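Local coordinates for protein beta-hexosaminidase LpqI (Mycobacterium tuberculosis H37Rv, PDB 6GFV) that cleaves terminal beta-1,4-linked N-acetylglucosamine from peptidoglycan fragments, a step in the recycling of the mycobacterial cell wall, at residues 34-39 with 64-69; 77-82 with 121-126. All blocks are in the same frame, centred on the assembly; numbering follows the deposited sequence.

Contact 1 (34-39 with 64-69); sequences ADAQAV and AEIVAG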
loop_
_atom_site.group_PDB
_atom_site.type_symbol
_atom_site.label_atom_id
_atom_site.label_comp_id
_atom_site.label_asym_id
_atom_site.label_seq_id
_atom_site.Cartn_x
_atom_site.Cartn_y
_atom_site.Cartn_z
ATOM N N ALA A 34 -9.158 12.483 -17.250
ATOM C CA ALA A 34 -10.219 11.748 -17.933
ATOM C C ALA A 34 -10.236 10.260 -17.557
ATOM O O ALA A 34 -11.293 9.692 -17.300
ATOM C CB ALA A 34 -10.079 11.895 -19.432
ATOM N N ASP A 35 -9.061 9.647 -17.547
ATOM C CA ASP A 35 -8.919 8.232 -17.210
ATOM C C ASP A 35 -9.428 7.973 -15.785
ATOM O O ASP A 35 -10.176 7.039 -15.534
ATOM C CB ASP A 35 -7.457 7.805 -17.357
ATOM C CG ASP A 35 -7.252 6.293 -17.235
ATOM O OD1 ASP A 35 -8.191 5.517 -17.440
ATOM O OD2 ASP A 35 -6.129 5.884 -16.962
ATOM N N ALA A 36 -9.016 8.823 -14.856
ATOM C CA ALA A 36 -9.446 8.691 -13.477
ATOM C C ALA A 36 -10.966 8.892 -13.332
ATOM O O ALA A 36 -11.638 8.097 -12.683
ATOM C CB ALA A 36 -8.690 9.665 -12.607
ATOM N N GLN A 37 -11.505 9.939 -13.952
ATOM C CA GLN A 37 -12.938 10.214 -13.881
ATOM C C GLN A 37 -13.763 9.060 -14.450
ATOM O O GLN A 37 -14.804 8.713 -13.901
ATOM C CB GLN A 37 -13.276 11.523 -14.612
ATOM C CG GLN A 37 -14.746 11.907 -14.618
ATOM C CD GLN A 37 -15.294 12.217 -13.233
ATOM O OE1 GLN A 37 -15.646 11.311 -12.472
ATOM N NE2 GLN A 37 -15.371 13.499 -12.899
ATOM N N ALA A 38 -13.295 8.448 -15.529
ATOM C CA ALA A 38 -14.047 7.361 -16.140
ATOM C C ALA A 38 -14.040 6.093 -15.276
ATOM O O ALA A 38 -15.071 5.456 -15.115
ATOM C CB ALA A 38 -13.510 7.049 -17.536
ATOM N N VAL A 39 -12.890 5.731 -14.719
ATOM C CA VAL A 39 -12.826 4.485 -13.958
ATOM C C VAL A 39 -13.668 4.591 -12.675
ATOM O O VAL A 39 -14.363 3.640 -12.325
ATOM C CB VAL A 39 -11.364 4.072 -13.648
ATOM C CG1 VAL A 39 -10.763 4.890 -12.511
ATOM C CG2 VAL A 39 -11.284 2.566 -13.351
ATOM N N ALA A 64 -10.846 17.167 -7.198
ATOM C CA ALA A 64 -11.893 17.437 -6.209
ATOM C C ALA A 64 -13.284 17.023 -6.691
ATOM O O ALA A 64 -14.074 16.509 -5.917
ATOM C CB ALA A 64 -11.886 18.890 -5.822
ATOM N N GLU A 65 -13.581 17.207 -7.969
ATOM C CA GLU A 65 -14.859 16.732 -8.499
ATOM C C GLU A 65 -14.933 15.213 -8.522
ATOM O O GLU A 65 -15.969 14.623 -8.234
ATOM C CB GLU A 65 -15.096 17.256 -9.912
ATOM C CG GLU A 65 -16.433 16.842 -10.510
ATOM C CD GLU A 65 -17.555 17.802 -10.164
ATOM O OE1 GLU A 65 -17.269 18.838 -9.538
ATOM O OE2 GLU A 65 -18.718 17.527 -10.519
ATOM N N ILE A 66 -13.828 14.587 -8.898
ATOM C CA ILE A 66 -13.766 13.136 -9.024
ATOM C C ILE A 66 -13.972 12.503 -7.661
ATOM O O ILE A 66 -14.728 11.546 -7.517
ATOM C CB ILE A 66 -12.429 12.676 -9.612
ATOM C CG1 ILE A 66 -12.327 13.102 -11.075
ATOM C CG2 ILE A 66 -12.285 11.174 -9.494
ATOM C CD1 ILE A 66 -10.955 12.944 -11.659
ATOM N N VAL A 67 -13.310 13.066 -6.661
ATOM C CA VAL A 67 -13.508 12.626 -5.296
ATOM C C VAL A 67 -14.933 12.920 -4.826
ATOM O O VAL A 67 -15.564 12.084 -4.192
ATOM C CB VAL A 67 -12.499 13.285 -4.350
ATOM C CG1 VAL A 67 -12.852 12.979 -2.904
ATOM C CG2 VAL A 67 -11.099 12.827 -4.676
ATOM N N ALA A 68 -15.447 14.099 -5.146
ATOM C CA ALA A 68 -16.788 14.484 -4.694
ATOM C C ALA A 68 -17.873 13.531 -5.196
ATOM O O ALA A 68 -18.863 13.293 -4.508
ATOM C CB ALA A 68 -17.099 15.897 -5.124
ATOM N N GLY A 69 -17.676 12.966 -6.381
ATOM C CA GLY A 69 -18.675 12.112 -6.991
ATOM C C GLY A 69 -18.687 10.654 -6.569
ATOM O O GLY A 69 -19.623 9.942 -6.896
HETATM O O HOH W 1 -16.949 10.758 -9.496
#

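Contact 2 (77-82 with 121-126); sequences VSVDEE and RQMRKL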
loop_
_atom_site.group_PDB
_atom_site.type_symbol
_atom_site.label_atom_id
_atom_site.label_comp_id
_atom_site.label_asym_id
_atom_site.label_seq_id
_atom_site.Cartn_x
_atom_site.Cartn_y
_atom_site.Cartn_z
ATOM N N VAL A 77 -6.759 8.258 -2.394
ATOM C CA VAL A 77 -5.783 8.750 -3.372
ATOM C C VAL A 77 -4.348 8.498 -2.908
ATOM O O VAL A 77 -3.898 9.091 -1.933
ATOM C CB VAL A 77 -5.967 10.264 -3.648
ATOM C CG1 VAL A 77 -5.030 10.732 -4.763
ATOM C CG2 VAL A 77 -7.411 10.570 -3.971
ATOM N N SER A 78 -3.631 7.633 -3.623
ATOM C CA SER A 78 -2.317 7.181 -3.168
ATOM C C SER A 78 -1.171 7.558 -4.115
ATOM O O SER A 78 -1.400 7.844 -5.285
ATOM C CB SER A 78 -2.331 5.669 -2.988
ATOM O OG SER A 78 -2.466 5.045 -4.236
ATOM N N VAL A 79 0.058 7.514 -3.604
ATOM C CA VAL A 79 1.251 7.956 -4.335
ATOM C C VAL A 79 2.511 7.356 -3.702
ATOM O O VAL A 79 2.526 7.063 -2.507
ATOM C CB VAL A 79 1.343 9.510 -4.339
ATOM C CG1 VAL A 79 1.489 10.034 -2.926
ATOM C CG2 VAL A 79 2.474 10.040 -5.259
ATOM N N ASP A 80 3.563 7.195 -4.502
ATOM C CA ASP A 80 4.895 6.835 -4.013
ATOM C C ASP A 80 5.730 8.049 -3.645
ATOM O O ASP A 80 6.387 8.623 -4.505
ATOM C CB ASP A 80 5.663 6.035 -5.069
ATOM C CG ASP A 80 5.139 4.621 -5.243
ATOM O OD1 ASP A 80 4.738 3.995 -4.248
ATOM O OD2 ASP A 80 5.118 4.139 -6.388
ATOM N N GLU A 81 5.744 8.432 -2.378
ATOM C CA GLU A 81 6.529 9.596 -1.982
ATOM C C GLU A 81 7.464 9.308 -0.817
ATOM O O GLU A 81 7.129 9.553 0.342
ATOM C CB GLU A 81 5.607 10.771 -1.629
ATOM C CG GLU A 81 5.593 11.862 -2.687
ATOM C CD GLU A 81 6.949 12.529 -2.885
ATOM O OE1 GLU A 81 7.784 12.493 -1.955
ATOM O OE2 GLU A 81 7.187 13.093 -3.975
ATOM N N GLU A 82 8.643 8.787 -1.143
ATOM C CA GLU A 82 9.645 8.437 -0.149
ATOM C C GLU A 82 10.664 9.559 0.012
ATOM O O GLU A 82 11.283 9.695 1.067
ATOM C CB GLU A 82 10.382 7.146 -0.534
ATOM C CG GLU A 82 9.487 5.978 -0.952
ATOM C CD GLU A 82 10.275 4.804 -1.469
ATOM O OE1 GLU A 82 11.499 4.745 -1.236
ATOM O OE2 GLU A 82 9.669 3.953 -2.135
ATOM N N ARG A 121 1.814 17.545 4.907
ATOM C CA ARG A 121 0.879 18.658 4.917
ATOM C C ARG A 121 0.583 19.163 3.499
ATOM O O ARG A 121 -0.562 19.407 3.145
ATOM C CB ARG A 121 1.450 19.783 5.771
ATOM C CG ARG A 121 0.430 20.721 6.361
ATOM C CD ARG A 121 1.105 21.949 6.956
ATOM N NE ARG A 121 1.656 21.691 8.278
ATOM C CZ ARG A 121 2.934 21.843 8.618
ATOM N NH1 ARG A 121 3.827 22.268 7.735
ATOM N NH2 ARG A 121 3.315 21.577 9.860
ATOM N N GLN A 122 1.635 19.317 2.698
ATOM C CA GLN A 122 1.515 19.738 1.304
ATOM C C GLN A 122 0.791 18.685 0.451
ATOM O O GLN A 122 0.008 19.022 -0.433
ATOM C CB GLN A 122 2.903 20.040 0.727
ATOM C CG GLN A 122 3.605 21.229 1.419
ATOM C CD GLN A 122 4.910 21.614 0.750
ATOM O OE1 GLN A 122 4.926 22.034 -0.400
ATOM N NE2 GLN A 122 6.011 21.448 1.459
ATOM N N MET A 123 1.056 17.413 0.724
ATOM C CA MET A 123 0.370 16.311 0.060
ATOM C C MET A 123 -1.124 16.266 0.391
ATOM O O MET A 123 -1.943 15.984 -0.468
ATOM C CB MET A 123 1.016 14.966 0.433
ATOM C CG MET A 123 2.205 14.580 -0.429
ATOM S SD MET A 123 2.803 12.896 -0.095
ATOM C CE MET A 123 3.698 13.159 1.418
ATOM N N ARG A 124 -1.482 16.550 1.632
ATOM C CA ARG A 124 -2.893 16.536 2.009
ATOM C C ARG A 124 -3.692 17.697 1.369
ATOM O O ARG A 124 -4.859 17.535 1.012
ATOM C CB ARG A 124 -3.046 16.581 3.524
ATOM C CG ARG A 124 -4.502 16.530 3.976
ATOM C CD ARG A 124 -4.650 16.530 5.478
ATOM N NE ARG A 124 -4.830 17.866 6.042
ATOM C CZ ARG A 124 -3.891 18.555 6.687
ATOM N NH1 ARG A 124 -2.673 18.055 6.853
ATOM N NH2 ARG A 124 -4.169 19.761 7.163
ATOM N N LYS A 125 -3.066 18.856 1.211
ATOM C CA LYS A 125 -3.717 19.965 0.508
ATOM C C LYS A 125 -4.007 19.638 -0.967
ATOM O O LYS A 125 -5.003 20.102 -1.522
ATOM C CB LYS A 125 -2.867 21.235 0.602
ATOM C CG LYS A 125 -2.782 21.827 1.993
ATOM C CD LYS A 125 -1.712 22.907 2.068
ATOM C CE LYS A 125 -1.106 23.002 3.461
ATOM N NZ LYS A 125 0.357 23.312 3.404
ATOM N N LEU A 126 -3.135 18.854 -1.594
ATOM C CA LEU A 126 -3.341 18.461 -2.985
ATOM C C LEU A 126 -4.463 17.445 -3.145
ATOM O O LEU A 126 -5.062 17.357 -4.207
ATOM C CB LEU A 126 -2.059 17.899 -3.592
ATOM C CG LEU A 126 -0.884 18.857 -3.791
ATOM C CD1 LEU A 126 0.376 18.095 -4.135
ATOM C CD2 LEU A 126 -1.205 19.883 -4.859
#

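Contact 1 (34-39 with 64-69)
Ile66 packs against Ala36 and Gln37 in a helix-to-helix contact on the outer layer of the barrel, where helices 33-43 and 62-69 run side by side. Their short segments point almost the same way, 6° apart, and their axes come no nearer than 10.0 Å. Ile66 bridges much of that gap. Its CG1 stands anti to the carbonyl carbon (chi1 -69°), and the extended ethyl arm carries CD1 up to the neighbouring helix, 4.1 Å from Ala36 CB. The small methyl of Ala36 suits this place, since it lets the longer branched side chain come in close to helix 33-43; there CD1 of Ile66 lies 3.8 Å from the backbone N of Gln37.

Gln37 closes the more open side. Its CG is anti to the backbone N (chi1 179°), and a bend at chi2 lays the amide along Ile66, so that the two side chains run antiparallel, each starting from its own helix and passing the other. Gln37 NE2 rests 3.6 Å from Ile66 CG1, a van der Waals contact, with the aliphatic CG of Glu65 a little farther off. The amide oxygen finds a polar link instead: one water donates to Gln37 OE1 at 3.3 Å and to the carbonyl O of Ile66 at 3.1 Å. A glutamine fits such a margin, its CB and the flank of its amide lying against the isoleucine while the amide oxygen takes a water at the partly exposed edge. Nearly parallel neighbouring helices, joined through an intervening parallel strand 47-50, are characteristic of the beta-alpha repeats of a TIM barrel, the fold of the family 3 glycoside hydrolase N-terminal domain.

Contact 2 (77-82 with 121-126)
Met123 reaches out from helix 109-126 and sets its sulfur against Glu81 and Val79 of strand 76-83, in a buried contact between helix and strand. The backbones stay well apart, with 9.3 Å between the CA atoms of Glu81 and Met123, and a long unbranched side chain is suited to spanning such a distance. The methionine runs extended through chi2 (-173°) and turns only at chi3, which brings SD forward and folds CE aside. SD then lies 3.8 Å from Glu81 CB and 3.9 Å from Glu81 CG, touching the aliphatic part of the glutamate. Val79 adds one methyl, CG1, 4.2 Å from the same sulfur. This is the layer between strands and surrounding helices of a TIM barrel, filled by residues on the outer side of the strands. Glu81 is less ordinary there, being a buried acid. Its chi1 of -106° is away from the staggered values, and with a further bend at chi2 (-63°) the chain passes across the end of the methionine at a slant, offering methylenes to sulfur while the carboxylate is held elsewhere. OE2 takes hydrogen bonds from Ser87 OG and Leu89 N, and OE1 forms a salt bridge with Arg119 of the same helix as Met123. Between Val79 and Glu81 in sequence, Asp80 probably binds the substrate, as in related enzymes, and so probably does Arg88, which the side chain of Val79 touches.

Contacts 1 and 2 follow one another along the chain, the first closing before the second opens, and helix 62-69 of contact 1 leads directly into strand 76-83 of contact 2. Their centres are about 17 Å apart, and although their nearest atoms approach to about 4 Å they do not touch. Contact 1 joins two outer helices away from the annotated sites, whereas contact 2 joins a helix to a strand that carries Asp80, a probable substrate-binding residue. On that strand Glu82 forms salt bridges with Lys180 and Arg150, both inferred to bind substrate, and the side chain of Glu81 is about 8 Å from that of Lys180, consistent with a place close to the sugar pocket.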